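Local coordinates for Glyoxalase/bleomycin resistance protein/dioxygenase (Vibrio splendidus, PDB 2RK9) that is of unknown specific function but belongs to the glyoxalase/bleomycin resistance protein/dioxygenase superfamily, whose members typically bind metals or small ligands in beta-sheet cavities, at residues B[99-104]-B[117-122]. The protein carries 1 engineered substitution. Numbering follows the deposited sequence.
Sequences IYLALE and QKQFMV. Engineered in segment 117-122: Met121 (natural residue Ile).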
loop_
_atom_site.group_PDB
_atom_site.type_symbol
_atom_site.label_atom_id
_atom_site.label_comp_id
_atom_site.label_asym_id
_atom_site.label_seq_id
_atom_site.Cartn_x
_atom_site.Cartn_y
_atom_site.Cartn_z
ATOM N N ILE B 99 -12.488 12.808 7.285
ATOM C CA ILE B 99 -11.220 13.130 7.913
ATOM C C ILE B 99 -11.050 12.323 9.194
ATOM O O ILE B 99 -11.896 12.364 10.083
ATOM C CB ILE B 99 -11.116 14.640 8.200
ATOM C CG1 ILE B 99 -11.188 15.404 6.876
ATOM C CG2 ILE B 99 -9.804 14.949 8.908
ATOM C CD1 ILE B 99 -11.179 16.910 7.014
ATOM N N TYR B 100 -9.944 11.586 9.256
ATOM C CA TYR B 100 -9.609 10.711 10.372
ATOM C C TYR B 100 -8.643 11.403 11.328
ATOM O O TYR B 100 -8.695 11.209 12.541
ATOM C CB TYR B 100 -8.983 9.438 9.802
ATOM C CG TYR B 100 -8.559 8.406 10.809
ATOM C CD1 TYR B 100 -9.439 7.415 11.242
ATOM C CD2 TYR B 100 -7.250 8.383 11.290
ATOM C CE1 TYR B 100 -9.015 6.415 12.128
ATOM C CE2 TYR B 100 -6.819 7.398 12.169
ATOM C CZ TYR B 100 -7.705 6.415 12.584
ATOM O OH TYR B 100 -7.259 5.436 13.444
ATOM N N LEU B 101 -7.741 12.193 10.761
ATOM C CA LEU B 101 -6.770 12.949 11.544
ATOM C C LEU B 101 -6.656 14.306 10.857
ATOM O O LEU B 101 -6.404 14.369 9.655
ATOM C CB LEU B 101 -5.405 12.256 11.546
ATOM C CG LEU B 101 -4.326 12.966 12.372
ATOM C CD1 LEU B 101 -4.556 12.726 13.834
ATOM C CD2 LEU B 101 -2.958 12.438 11.992
ATOM N N ALA B 102 -6.857 15.384 11.612
ATOM C CA ALA B 102 -6.793 16.732 11.054
ATOM C C ALA B 102 -5.370 17.132 10.681
ATOM O O ALA B 102 -4.396 16.615 11.240
ATOM C CB ALA B 102 -7.367 17.736 12.040
ATOM N N LEU B 103 -5.264 18.058 9.732
ATOM C CA LEU B 103 -3.969 18.541 9.260
ATOM C C LEU B 103 -3.107 19.007 10.421
ATOM O O LEU B 103 -3.561 19.739 11.305
ATOM C CB LEU B 103 -4.156 19.696 8.277
ATOM C CG LEU B 103 -2.903 20.162 7.537
ATOM C CD1 LEU B 103 -2.413 19.054 6.618
ATOM C CD2 LEU B 103 -3.239 21.413 6.733
ATOM N N GLU B 104 -1.847 18.594 10.387
ATOM C CA GLU B 104 -0.908 18.931 11.437
ATOM C C GLU B 104 0.514 18.962 10.890
ATOM O O GLU B 104 0.833 18.281 9.920
ATOM C CB GLU B 104 -0.981 17.873 12.538
ATOM C CG GLU B 104 -0.572 16.491 12.036
ATOM C CD GLU B 104 -0.389 15.473 13.144
ATOM O OE1 GLU B 104 0.035 15.864 14.250
ATOM O OE2 GLU B 104 -0.645 14.272 12.901
ATOM N N GLN B 117 7.034 17.724 8.673
ATOM C CA GLN B 117 6.218 17.055 7.675
ATOM C C GLN B 117 4.749 17.276 8.013
ATOM O O GLN B 117 4.297 16.955 9.115
ATOM C CB GLN B 117 6.531 15.558 7.648
ATOM C CG GLN B 117 5.673 14.773 6.673
ATOM C CD GLN B 117 6.009 13.298 6.660
ATOM O OE1 GLN B 117 6.966 12.871 6.013
ATOM N NE2 GLN B 117 5.223 12.507 7.382
ATOM N N LYS B 118 4.009 17.860 7.078
ATOM C CA LYS B 118 2.591 18.092 7.297
ATOM C C LYS B 118 1.863 16.828 6.870
ATOM O O LYS B 118 2.261 16.183 5.903
ATOM C CB LYS B 118 2.096 19.267 6.456
ATOM C CG LYS B 118 2.579 20.629 6.914
ATOM C CD LYS B 118 1.990 21.719 6.034
ATOM C CE LYS B 118 2.398 23.088 6.517
ATOM N NZ LYS B 118 1.750 24.161 5.716
ATOM N N GLN B 119 0.812 16.466 7.598
ATOM C CA GLN B 119 0.034 15.282 7.256
ATOM C C GLN B 119 -1.361 15.323 7.830
ATOM O O GLN B 119 -1.633 16.024 8.805
ATOM C CB GLN B 119 0.703 14.001 7.772
ATOM C CG GLN B 119 0.744 13.870 9.297
ATOM C CD GLN B 119 1.523 12.635 9.772
ATOM O OE1 GLN B 119 2.723 12.501 9.519
ATOM N NE2 GLN B 119 0.835 11.730 10.456
ATOM N N PHE B 120 -2.239 14.556 7.199
ATOM C CA PHE B 120 -3.602 14.397 7.662
ATOM C C PHE B 120 -4.025 13.018 7.184
ATOM O O PHE B 120 -3.410 12.457 6.281
ATOM C CB PHE B 120 -4.530 15.510 7.142
ATOM C CG PHE B 120 -4.979 15.355 5.718
ATOM C CD1 PHE B 120 -6.151 14.665 5.416
ATOM C CD2 PHE B 120 -4.280 15.967 4.684
ATOM C CE1 PHE B 120 -6.623 14.592 4.103
ATOM C CE2 PHE B 120 -4.739 15.901 3.372
ATOM C CZ PHE B 120 -5.915 15.214 3.082
HETATM N N MSE B 121 -5.032 12.447 7.825
HETATM C CA MSE B 121 -5.489 11.128 7.421
HETATM C C MSE B 121 -6.938 11.151 7.007
HETATM O O MSE B 121 -7.748 11.880 7.574
HETATM C CB MSE B 121 -5.316 10.120 8.555
HETATM C CG MSE B 121 -3.875 9.743 8.844
HETATM SE SE MSE B 121 -3.739 8.529 10.323
HETATM C CE MSE B 121 -4.454 6.956 9.463
ATOM N N VAL B 122 -7.262 10.340 6.010
ATOM C CA VAL B 122 -8.629 10.261 5.529
ATOM C C VAL B 122 -9.010 8.814 5.304
ATOM O O VAL B 122 -8.166 7.981 4.998
ATOM C CB VAL B 122 -8.813 11.041 4.201
ATOM C CG1 VAL B 122 -8.037 10.378 3.084
ATOM C CG2 VAL B 122 -10.285 11.127 3.847
#
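A classic beta bulge breaks the antiparallel hairpin of strands 99-108 and 115-123, with Tyr100 and Leu101 both set against Met121. The Met121 carbonyl O takes two N-H groups, Tyr100 N at 2.8 Å and Leu101 N at 3.2 Å; both come from the same face of its carbonyl plane. Met121 N returns a bond to Leu101 O, and after a second shift of register Glu104 and Gln119 exchange a reciprocal pair of backbone bonds. Met121, an engineered selenomethionine, runs alongside the Tyr100 ring. Its side chain is extended to SE, and the bend at chi3 (72°) then turns CE to within 3.6 Å of Tyr100 CE2; SE lies 3.6 Å from Tyr100 CD2, an oblique Met-aromatic contact. On the same face of the sheet Leu101 CB packs on Met121 CB at 3.7 Å, while the Glu104 and Gln119 side chains lie side by side, carboxylate and amide planes 84° apart. The face carrying Ile99 and Val122 turns toward helix 84-94, where Phe120 meets Tyr88 edge-to-face and Lys118 NZ forms a salt bridge with Glu85. There Leu103 CD1 reaches Phe120 CD2 at 4.1 Å, and Leu101 O sits at the edge of the Phe120 ring. With both N-H groups on Met121 O, the outermost strand of this chain's sheet keeps its bonding to its neighbour across the corner at Tyr100 and Leu101.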